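Local coordinates for tRNA (Guanine-N(1)-)-methyltransferase (Aquifex aeolicus, PDB 1OY5), which probably transfers a methyl group from S-adenosyl-L-methionine to N1 of guanosine 37 in tRNA, working as a homodimer, at residues L6-L11 / A148-V153; F46-Q51 / P67-E72; G82-L87 / R109-C114. All blocks are in the same frame, centred on the assembly; numbering follows the deposited sequence.

Contact 1. Residues L6-L11 / A148-V153; sequences LRFFVL and AVIDAV
F8 presents one ring face to I150 and part of its edge to V153. I150 CG1 sits over the middle of the F8 ring, 4.0 Å from the centroid and 8° off the normal. This is a CH-pi contact. The two side chains run past each other in opposite directions. V153 comes from a different side: its CB lies in the ring plane, and its CG1 is 3.8 Å from F8 CZ. With chi1 at 168°, V153 CG1 is turned to the strand, where it also meets L6. L6 CD2 crosses it at about a right angle, 3.5 Å away. Strand 6-12 lies between strands 36-42 and 109-114 in the parallel sheet of the SPOUT-clan methyltransferase domain, and helix 143-155 packs on one face of it. The two short segments run antiparallel, with axes 10.7 Å apart. V10 meets I150 tip to tip, V10 CG2 to I150 CD1 at 3.8 Å. F9 and L11 serve the other face of the sheet, where they touch helix 67-81. On the far side of helix 143-155, D151 OD1 accepts a hydrogen bond from the backbone N of S140 of the second subunit.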
loop_
_atom_site.group_PDB
_atom_site.type_symbol
_atom_site.label_atom_id
_atom_site.label_comp_id
_atom_site.label_asym_id
_atom_site.label_seq_id
_atom_site.Cartn_x
_atom_site.Cartn_y
_atom_site.Cartn_z
ATOM N N LEU A 6 -7.361 19.362 -7.006
ATOM C CA LEU A 6 -6.002 18.773 -6.919
ATOM C C LEU A 6 -5.764 17.714 -8.024
ATOM O O LEU A 6 -6.525 16.778 -8.181
ATOM C CB LEU A 6 -5.748 18.166 -5.546
ATOM C CG LEU A 6 -4.527 17.266 -5.355
ATOM C CD1 LEU A 6 -3.307 17.935 -5.717
ATOM C CD2 LEU A 6 -4.397 16.853 -3.918
ATOM N N ARG A 7 -4.726 17.895 -8.813
ATOM C CA ARG A 7 -4.444 16.980 -9.923
ATOM C C ARG A 7 -3.208 16.070 -9.694
ATOM O O ARG A 7 -2.136 16.551 -9.318
ATOM C CB ARG A 7 -4.196 17.798 -11.190
ATOM C CG ARG A 7 -5.361 18.552 -11.722
ATOM C CD ARG A 7 -5.177 18.929 -13.169
ATOM N NE ARG A 7 -6.360 19.531 -13.776
ATOM C CZ ARG A 7 -6.836 20.741 -13.484
ATOM N NH1 ARG A 7 -6.270 21.491 -12.547
ATOM N NH2 ARG A 7 -7.916 21.203 -14.111
ATOM N N PHE A 8 -3.390 14.770 -9.918
ATOM C CA PHE A 8 -2.329 13.785 -9.810
ATOM C C PHE A 8 -1.924 13.308 -11.169
ATOM O O PHE A 8 -2.759 13.168 -12.075
ATOM C CB PHE A 8 -2.787 12.549 -9.030
ATOM C CG PHE A 8 -2.842 12.740 -7.549
ATOM C CD1 PHE A 8 -1.681 12.772 -6.786
ATOM C CD2 PHE A 8 -4.072 12.910 -6.912
ATOM C CE1 PHE A 8 -1.744 12.969 -5.399
ATOM C CE2 PHE A 8 -4.140 13.073 -5.508
ATOM C CZ PHE A 8 -2.974 13.106 -4.762
ATOM N N PHE A 9 -0.623 13.030 -11.311
ATOM C CA PHE A 9 -0.070 12.514 -12.558
ATOM C C PHE A 9 0.737 11.298 -12.164
ATOM O O PHE A 9 1.701 11.410 -11.437
ATOM C CB PHE A 9 0.778 13.582 -13.225
ATOM C CG PHE A 9 0.021 14.817 -13.522
ATOM C CD1 PHE A 9 -0.787 14.891 -14.632
ATOM C CD2 PHE A 9 0.050 15.887 -12.658
ATOM C CE1 PHE A 9 -1.502 16.018 -14.895
ATOM C CE2 PHE A 9 -0.697 17.014 -12.910
ATOM C CZ PHE A 9 -1.470 17.071 -14.013
ATOM N N VAL A 10 0.349 10.121 -12.620
ATOM C CA VAL A 10 1.011 8.911 -12.132
ATOM C C VAL A 10 1.783 8.211 -13.254
ATOM O O VAL A 10 1.167 7.561 -14.131
ATOM C CB VAL A 10 -0.015 7.919 -11.532
ATOM C CG1 VAL A 10 0.665 6.872 -10.806
ATOM C CG2 VAL A 10 -0.933 8.607 -10.617
ATOM N N LEU A 11 3.110 8.332 -13.212
ATOM C CA LEU A 11 3.983 7.723 -14.213
ATOM C C LEU A 11 4.132 6.259 -13.889
ATOM O O LEU A 11 4.658 5.912 -12.878
ATOM C CB LEU A 11 5.379 8.351 -14.213
ATOM C CG LEU A 11 5.659 9.610 -15.022
ATOM C CD1 LEU A 11 4.651 10.678 -14.679
ATOM C CD2 LEU A 11 7.073 10.078 -14.718
ATOM N N ALA A 148 -2.011 4.413 -2.503
ATOM C CA ALA A 148 -2.138 4.768 -1.114
ATOM C C ALA A 148 -2.065 6.289 -0.979
ATOM O O ALA A 148 -2.926 6.912 -0.386
ATOM C CB ALA A 148 -1.048 4.130 -0.335
ATOM N N VAL A 149 -1.052 6.890 -1.578
ATOM C CA VAL A 149 -0.911 8.330 -1.532
ATOM C C VAL A 149 -2.180 9.062 -2.087
ATOM O O VAL A 149 -2.669 10.010 -1.482
ATOM C CB VAL A 149 0.340 8.774 -2.295
ATOM C CG1 VAL A 149 0.358 10.260 -2.448
ATOM C CG2 VAL A 149 1.597 8.328 -1.585
ATOM N N ILE A 150 -2.681 8.609 -3.246
ATOM C CA ILE A 150 -3.869 9.202 -3.851
ATOM C C ILE A 150 -5.079 9.054 -2.929
ATOM O O ILE A 150 -5.874 9.973 -2.770
ATOM C CB ILE A 150 -4.141 8.548 -5.208
ATOM C CG1 ILE A 150 -3.046 8.936 -6.214
ATOM C CG2 ILE A 150 -5.439 9.043 -5.771
ATOM C CD1 ILE A 150 -3.163 8.295 -7.570
ATOM N N ASP A 151 -5.192 7.870 -2.316
ATOM C CA ASP A 151 -6.278 7.546 -1.401
ATOM C C ASP A 151 -6.226 8.411 -0.154
ATOM O O ASP A 151 -7.205 9.021 0.215
ATOM C CB ASP A 151 -6.202 6.067 -1.013
ATOM C CG ASP A 151 -7.430 5.584 -0.279
ATOM O OD1 ASP A 151 -7.493 5.733 0.953
ATOM O OD2 ASP A 151 -8.368 4.976 -0.829
ATOM N N ALA A 152 -5.073 8.449 0.497
ATOM C CA ALA A 152 -4.912 9.173 1.753
ATOM C C ALA A 152 -5.204 10.659 1.609
ATOM O O ALA A 152 -5.908 11.253 2.430
ATOM C CB ALA A 152 -3.494 8.961 2.323
ATOM N N VAL A 153 -4.623 11.241 0.579
ATOM C CA VAL A 153 -4.770 12.644 0.269
ATOM C C VAL A 153 -6.221 13.017 -0.065
ATOM O O VAL A 153 -6.767 13.991 0.471
ATOM C CB VAL A 153 -3.850 13.028 -0.884
ATOM C CG1 VAL A 153 -4.210 14.376 -1.401
ATOM C CG2 VAL A 153 -2.391 13.017 -0.413
#

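Contact 2. Residues F46-Q51 / P67-E72; sequences FAPKGQ and PEPIYE
P48 and P69 meet at about a right angle, with P48 CD 4.1 Å from P69 CG. The other apolar contacts gather round these two rings. P48 CG reaches E68 CB at 3.7 Å, so P48 CG rests on the aliphatic part of the glutamate. A47 CB also touches P69 CG, at 4.1 Å, although its CB points away from the helix overall. The carbonyl O of Q51 approaches the same P69 carbon, at van der Waals distance only. F46 lies further along. Its CD1 is 3.9 Å from the carbonyl carbon of E72. The same ring makes an edge-to-face contact with Y76, on a later turn of that helix. The loop that follows strand 36-42 is in this way folded against the opening turns of helix 67-81, within the TrmD family's methyltransferase region. The short antiparallel pair 53-54 and 64-65 lies between the two segments in the chain. K49, further along the loop, is the centre of an inverse gamma turn. One weak polar contact uses a carbon donor. The carbonyl O of F46 takes a CA-H...O contact from P69 CA at 3.4 Å, with 145° at the hydrogen. E72 CB lies near the same oxygen. Charge plays a looser part. K49 NZ is 4.9 Å from E68 OE1, too far for a salt bridge, though the opposite charges probably attract weakly. The salt bridge of E68 OE1 is with K66. E72 bends at chi2 (53°), and its OE1 comes 4.0 Å from P48 CG. The second subunit packs on this part of the helix, with its P185 on E68 and its Y188 on E72.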
loop_
_atom_site.group_PDB
_atom_site.type_symbol
_atom_site.label_atom_id
_atom_site.label_comp_id
_atom_site.label_asym_id
_atom_site.label_seq_id
_atom_site.Cartn_x
_atom_site.Cartn_y
_atom_site.Cartn_z
ATOM N N PHE A 46 5.681 7.357 -23.860
ATOM C CA PHE A 46 6.674 8.423 -23.851
ATOM C C PHE A 46 8.058 7.933 -24.045
ATOM O O PHE A 46 8.964 8.700 -23.866
ATOM C CB PHE A 46 6.635 9.202 -22.549
ATOM C CG PHE A 46 5.467 10.100 -22.436
ATOM C CD1 PHE A 46 5.545 11.398 -22.883
ATOM C CD2 PHE A 46 4.276 9.638 -21.901
ATOM C CE1 PHE A 46 4.455 12.254 -22.816
ATOM C CE2 PHE A 46 3.155 10.484 -21.816
ATOM C CZ PHE A 46 3.267 11.817 -22.297
ATOM N N ALA A 47 8.227 6.663 -24.379
ATOM C CA ALA A 47 9.540 6.121 -24.601
ATOM C C ALA A 47 9.979 6.515 -26.041
ATOM O O ALA A 47 9.446 6.014 -27.044
ATOM C CB ALA A 47 9.502 4.619 -24.405
ATOM N N PRO A 48 10.950 7.406 -26.130
ATOM C CA PRO A 48 11.515 7.808 -27.413
ATOM C C PRO A 48 11.759 6.608 -28.358
ATOM O O PRO A 48 10.905 6.318 -29.190
ATOM C CB PRO A 48 12.824 8.512 -26.993
ATOM C CG PRO A 48 12.552 9.061 -25.665
ATOM C CD PRO A 48 11.621 8.092 -25.007
ATOM N N LYS A 49 12.901 5.943 -28.252
ATOM C CA LYS A 49 13.174 4.741 -29.037
ATOM C C LYS A 49 12.397 3.507 -28.510
ATOM O O LYS A 49 12.953 2.459 -28.336
ATOM C CB LYS A 49 14.690 4.457 -29.033
ATOM C CG LYS A 49 15.590 5.649 -28.857
ATOM C CD LYS A 49 17.037 5.199 -28.784
ATOM C CE LYS A 49 17.753 5.807 -27.613
ATOM N NZ LYS A 49 19.234 5.767 -27.810
ATOM N N GLY A 50 11.090 3.635 -28.312
ATOM C CA GLY A 50 10.236 2.643 -27.621
ATOM C C GLY A 50 10.699 1.796 -26.420
ATOM O O GLY A 50 10.058 0.830 -26.063
ATOM N N GLN A 51 11.776 2.166 -25.746
ATOM C CA GLN A 51 12.361 1.344 -24.694
ATOM C C GLN A 51 12.174 1.914 -23.280
ATOM O O GLN A 51 12.781 2.892 -22.987
ATOM C CB GLN A 51 13.839 1.359 -25.003
ATOM C CG GLN A 51 14.626 0.139 -24.732
ATOM C CD GLN A 51 16.050 0.336 -25.231
ATOM O OE1 GLN A 51 16.606 1.456 -25.132
ATOM N NE2 GLN A 51 16.638 -0.722 -25.807
ATOM N N PRO A 67 15.957 6.959 -18.022
ATOM C CA PRO A 67 15.663 8.389 -17.819
ATOM C C PRO A 67 14.791 9.056 -18.876
ATOM O O PRO A 67 13.911 9.871 -18.550
ATOM C CB PRO A 67 17.048 9.036 -17.838
ATOM C CG PRO A 67 18.015 7.896 -17.696
ATOM C CD PRO A 67 17.379 6.715 -18.311
ATOM N N GLU A 68 15.026 8.739 -20.142
ATOM C CA GLU A 68 14.358 9.491 -21.208
ATOM C C GLU A 68 12.856 9.587 -21.045
ATOM O O GLU A 68 12.308 10.656 -21.066
ATOM C CB GLU A 68 14.672 8.908 -22.583
ATOM C CG GLU A 68 16.156 8.881 -22.882
ATOM C CD GLU A 68 16.799 7.551 -22.569
ATOM O OE1 GLU A 68 17.359 6.936 -23.481
ATOM O OE2 GLU A 68 16.718 7.129 -21.412
ATOM N N PRO A 69 12.194 8.442 -20.925
ATOM C CA PRO A 69 10.729 8.397 -20.920
ATOM C C PRO A 69 10.132 9.133 -19.740
ATOM O O PRO A 69 9.113 9.824 -19.875
ATOM C CB PRO A 69 10.423 6.897 -20.880
ATOM C CG PRO A 69 11.652 6.254 -21.318
ATOM C CD PRO A 69 12.788 7.097 -20.852
ATOM N N ILE A 70 10.758 8.996 -18.582
ATOM C CA ILE A 70 10.316 9.753 -17.413
ATOM C C ILE A 70 10.528 11.261 -17.607
ATOM O O ILE A 70 9.695 12.059 -17.216
ATOM C CB ILE A 70 11.019 9.243 -16.159
ATOM C CG1 ILE A 70 10.527 7.833 -15.828
ATOM C CG2 ILE A 70 10.797 10.203 -14.972
ATOM C CD1 ILE A 70 11.310 7.225 -14.723
ATOM N N TYR A 71 11.643 11.660 -18.201
ATOM C CA TYR A 71 11.903 13.097 -18.423
ATOM C C TYR A 71 10.918 13.665 -19.458
ATOM O O TYR A 71 10.378 14.758 -19.310
ATOM C CB TYR A 71 13.349 13.334 -18.858
ATOM C CG TYR A 71 14.239 13.734 -17.718
ATOM C CD1 TYR A 71 14.222 15.034 -17.220
ATOM C CD2 TYR A 71 15.094 12.822 -17.126
ATOM C CE1 TYR A 71 15.041 15.413 -16.170
ATOM C CE2 TYR A 71 15.916 13.190 -16.073
ATOM C CZ TYR A 71 15.882 14.495 -15.608
ATOM O OH TYR A 71 16.689 14.851 -14.572
ATOM N N GLU A 72 10.698 12.895 -20.504
ATOM C CA GLU A 72 9.705 13.219 -21.517
ATOM C C GLU A 72 8.301 13.354 -20.858
ATOM O O GLU A 72 7.579 14.305 -21.083
ATOM C CB GLU A 72 9.689 12.085 -22.545
ATOM C CG GLU A 72 9.751 12.491 -23.996
ATOM C CD GLU A 72 10.896 13.406 -24.301
ATOM O OE1 GLU A 72 12.012 12.897 -24.517
ATOM O OE2 GLU A 72 10.666 14.643 -24.328
#

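Contact 3. Residues G82-L87 / R109-C114; sequences GKPFVL and RIMIIC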
loop_
_atom_site.group_PDB
_atom_site.type_symbol
_atom_site.label_atom_id
_atom_site.label_comp_id
_atom_site.label_asym_id
_atom_site.label_seq_id
_atom_site.Cartn_x
_atom_site.Cartn_y
_atom_site.Cartn_z
ATOM N N GLY A 82 1.245 22.454 -15.982
ATOM C CA GLY A 82 1.930 23.135 -14.905
ATOM C C GLY A 82 2.909 22.180 -14.239
ATOM O O GLY A 82 2.726 20.957 -14.161
ATOM N N LYS A 83 3.951 22.783 -13.719
ATOM C CA LYS A 83 5.036 22.091 -13.080
ATOM C C LYS A 83 4.518 21.394 -11.883
ATOM O O LYS A 83 3.846 21.994 -11.105
ATOM C CB LYS A 83 6.054 23.107 -12.621
ATOM C CG LYS A 83 7.309 22.558 -12.068
ATOM C CD LYS A 83 8.164 23.742 -11.690
ATOM C CE LYS A 83 9.519 23.348 -11.243
ATOM N NZ LYS A 83 9.492 23.327 -9.778
ATOM N N PRO A 84 4.790 20.104 -11.772
ATOM C CA PRO A 84 4.358 19.325 -10.630
ATOM C C PRO A 84 5.361 19.160 -9.516
ATOM O O PRO A 84 6.577 19.090 -9.747
ATOM C CB PRO A 84 4.127 17.973 -11.269
ATOM C CG PRO A 84 5.195 17.886 -12.198
ATOM C CD PRO A 84 5.413 19.244 -12.790
ATOM N N PHE A 85 4.837 19.043 -8.304
ATOM C CA PHE A 85 5.654 18.676 -7.175
ATOM C C PHE A 85 5.945 17.200 -7.422
ATOM O O PHE A 85 5.012 16.418 -7.546
ATOM C CB PHE A 85 4.849 18.872 -5.899
ATOM C CG PHE A 85 5.555 18.459 -4.681
ATOM C CD1 PHE A 85 5.341 17.205 -4.153
ATOM C CD2 PHE A 85 6.454 19.306 -4.065
ATOM C CE1 PHE A 85 5.991 16.816 -3.008
ATOM C CE2 PHE A 85 7.110 18.939 -2.898
ATOM C CZ PHE A 85 6.876 17.712 -2.361
ATOM N N VAL A 86 7.201 16.807 -7.541
ATOM C CA VAL A 86 7.479 15.446 -7.953
ATOM C C VAL A 86 7.796 14.494 -6.821
ATOM O O VAL A 86 8.746 14.692 -6.056
ATOM C CB VAL A 86 8.614 15.388 -9.023
ATOM C CG1 VAL A 86 8.880 13.933 -9.472
ATOM C CG2 VAL A 86 8.256 16.257 -10.213
ATOM N N LEU A 87 7.016 13.418 -6.779
ATOM C CA LEU A 87 7.150 12.392 -5.758
ATOM C C LEU A 87 7.467 11.052 -6.433
ATOM O O LEU A 87 6.942 10.733 -7.507
ATOM C CB LEU A 87 5.845 12.343 -5.004
ATOM C CG LEU A 87 5.560 11.369 -3.891
ATOM C CD1 LEU A 87 6.589 11.509 -2.778
ATOM C CD2 LEU A 87 4.175 11.695 -3.393
ATOM N N ARG A 109 -0.583 20.308 -7.904
ATOM C CA ARG A 109 -0.110 19.347 -8.881
ATOM C C ARG A 109 0.939 18.403 -8.332
ATOM O O ARG A 109 1.995 18.789 -7.889
ATOM C CB ARG A 109 0.471 20.089 -10.091
ATOM C CG ARG A 109 -0.535 20.501 -11.085
ATOM C CD ARG A 109 -0.093 21.701 -11.876
ATOM N NE ARG A 109 -0.353 22.911 -11.113
ATOM C CZ ARG A 109 0.579 23.729 -10.691
ATOM N NH1 ARG A 109 1.845 23.479 -10.981
ATOM N NH2 ARG A 109 0.235 24.781 -9.968
ATOM N N ILE A 110 0.653 17.128 -8.419
ATOM C CA ILE A 110 1.568 16.118 -7.927
ATOM C C ILE A 110 1.766 15.090 -9.011
ATOM O O ILE A 110 0.825 14.643 -9.641
ATOM C CB ILE A 110 1.015 15.486 -6.664
ATOM C CG1 ILE A 110 0.820 16.551 -5.610
ATOM C CG2 ILE A 110 1.947 14.470 -6.150
ATOM C CD1 ILE A 110 0.183 16.082 -4.380
ATOM N N MET A 111 3.024 14.773 -9.256
ATOM C CA MET A 111 3.396 13.754 -10.193
ATOM C C MET A 111 4.085 12.712 -9.348
ATOM O O MET A 111 4.963 13.052 -8.546
ATOM C CB MET A 111 4.348 14.313 -11.242
ATOM C CG MET A 111 5.145 13.252 -11.993
ATOM S SD MET A 111 6.194 13.884 -13.285
ATOM C CE MET A 111 5.138 14.085 -14.423
ATOM N N ILE A 112 3.686 11.461 -9.506
ATOM C CA ILE A 112 4.262 10.357 -8.767
ATOM C C ILE A 112 4.888 9.407 -9.758
ATOM O O ILE A 112 4.216 8.868 -10.610
ATOM C CB ILE A 112 3.189 9.620 -7.990
ATOM C CG1 ILE A 112 2.489 10.549 -7.017
ATOM C CG2 ILE A 112 3.798 8.467 -7.241
ATOM C CD1 ILE A 112 1.255 9.904 -6.408
ATOM N N ILE A 113 6.190 9.216 -9.641
ATOM C CA ILE A 113 6.927 8.346 -10.531
ATOM C C ILE A 113 6.940 6.980 -9.867
ATOM O O ILE A 113 7.529 6.857 -8.807
ATOM C CB ILE A 113 8.375 8.852 -10.698
ATOM C CG1 ILE A 113 8.389 10.261 -11.285
ATOM C CG2 ILE A 113 9.150 7.944 -11.632
ATOM C CD1 ILE A 113 9.714 10.875 -11.384
ATOM N N CYS A 114 6.310 5.971 -10.499
ATOM C CA CYS A 114 6.218 4.655 -9.912
ATOM C C CYS A 114 7.455 3.838 -10.245
ATOM O O CYS A 114 7.706 3.551 -11.367
ATOM C CB CYS A 114 4.943 3.934 -10.358
ATOM S SG CYS A 114 3.401 4.709 -9.845
#
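The carbonyl O of M111 is held by L87 N at 2.7 Å, in a nearly straight bond of 173° at the hydrogen. V86 CA adds a CA-H...O contact to the same oxygen at 3.5 Å. On the facing strand, L87 O accepts from I113 N at 2.7 Å. F85 N to R109 O and M111 N to F85 O complete the parallel pairing. Strands 85-89 and 109-114 are the two strands of a beta-alpha-beta unit, joined through helix 98-105. Strand 109-114 leads to G115, which is probably part of the S-adenosyl-L-methionine site. The side chains pack on both faces of the sheet. On one, P84 CB lies beside M111 CB at 3.7 Å. V86 CG1, anti to its backbone N (chi1 -179°), reaches I113 CD1 at 3.7 Å. On the other, L87 CD2 runs alongside I112 CG1, 4.2 Å apart. R109 closes the N-terminal end. Its chain bends at chi3 (-82°), laying CD against the G82 carbonyl and bringing the guanidinium edge to K83 O. With an alanine at R109, the G82-K83 turn would probably lose its aliphatic cover, and K83 O its guanidinium neighbour. All four cross-strand bonds are between backbone atoms, so the pairing itself does not depend on side-chain identity.

In the fold
Contacts 1 and 3 share the parallel sheet of the SPOUT-clan domain, centres about 9 Å apart. Strands 6-12 and 109-114 are neighbours in it, and F9 probably bonds through its backbone to I110 and I112. Contact 2 lies further out, its centre about 22 Å from that of contact 1 and about 17 Å from that of contact 3. Helix 67-81 links it to both, since I70 packs on L11 and I113. Along the chain, contact 1 closes a loop that holds contact 2 and then contact 3. Helix 143-155 packs on one face of the sheet, helix 67-81 on the other. Contacts 1 and 2 both touch the second subunit, so both helices join the homodimer interface.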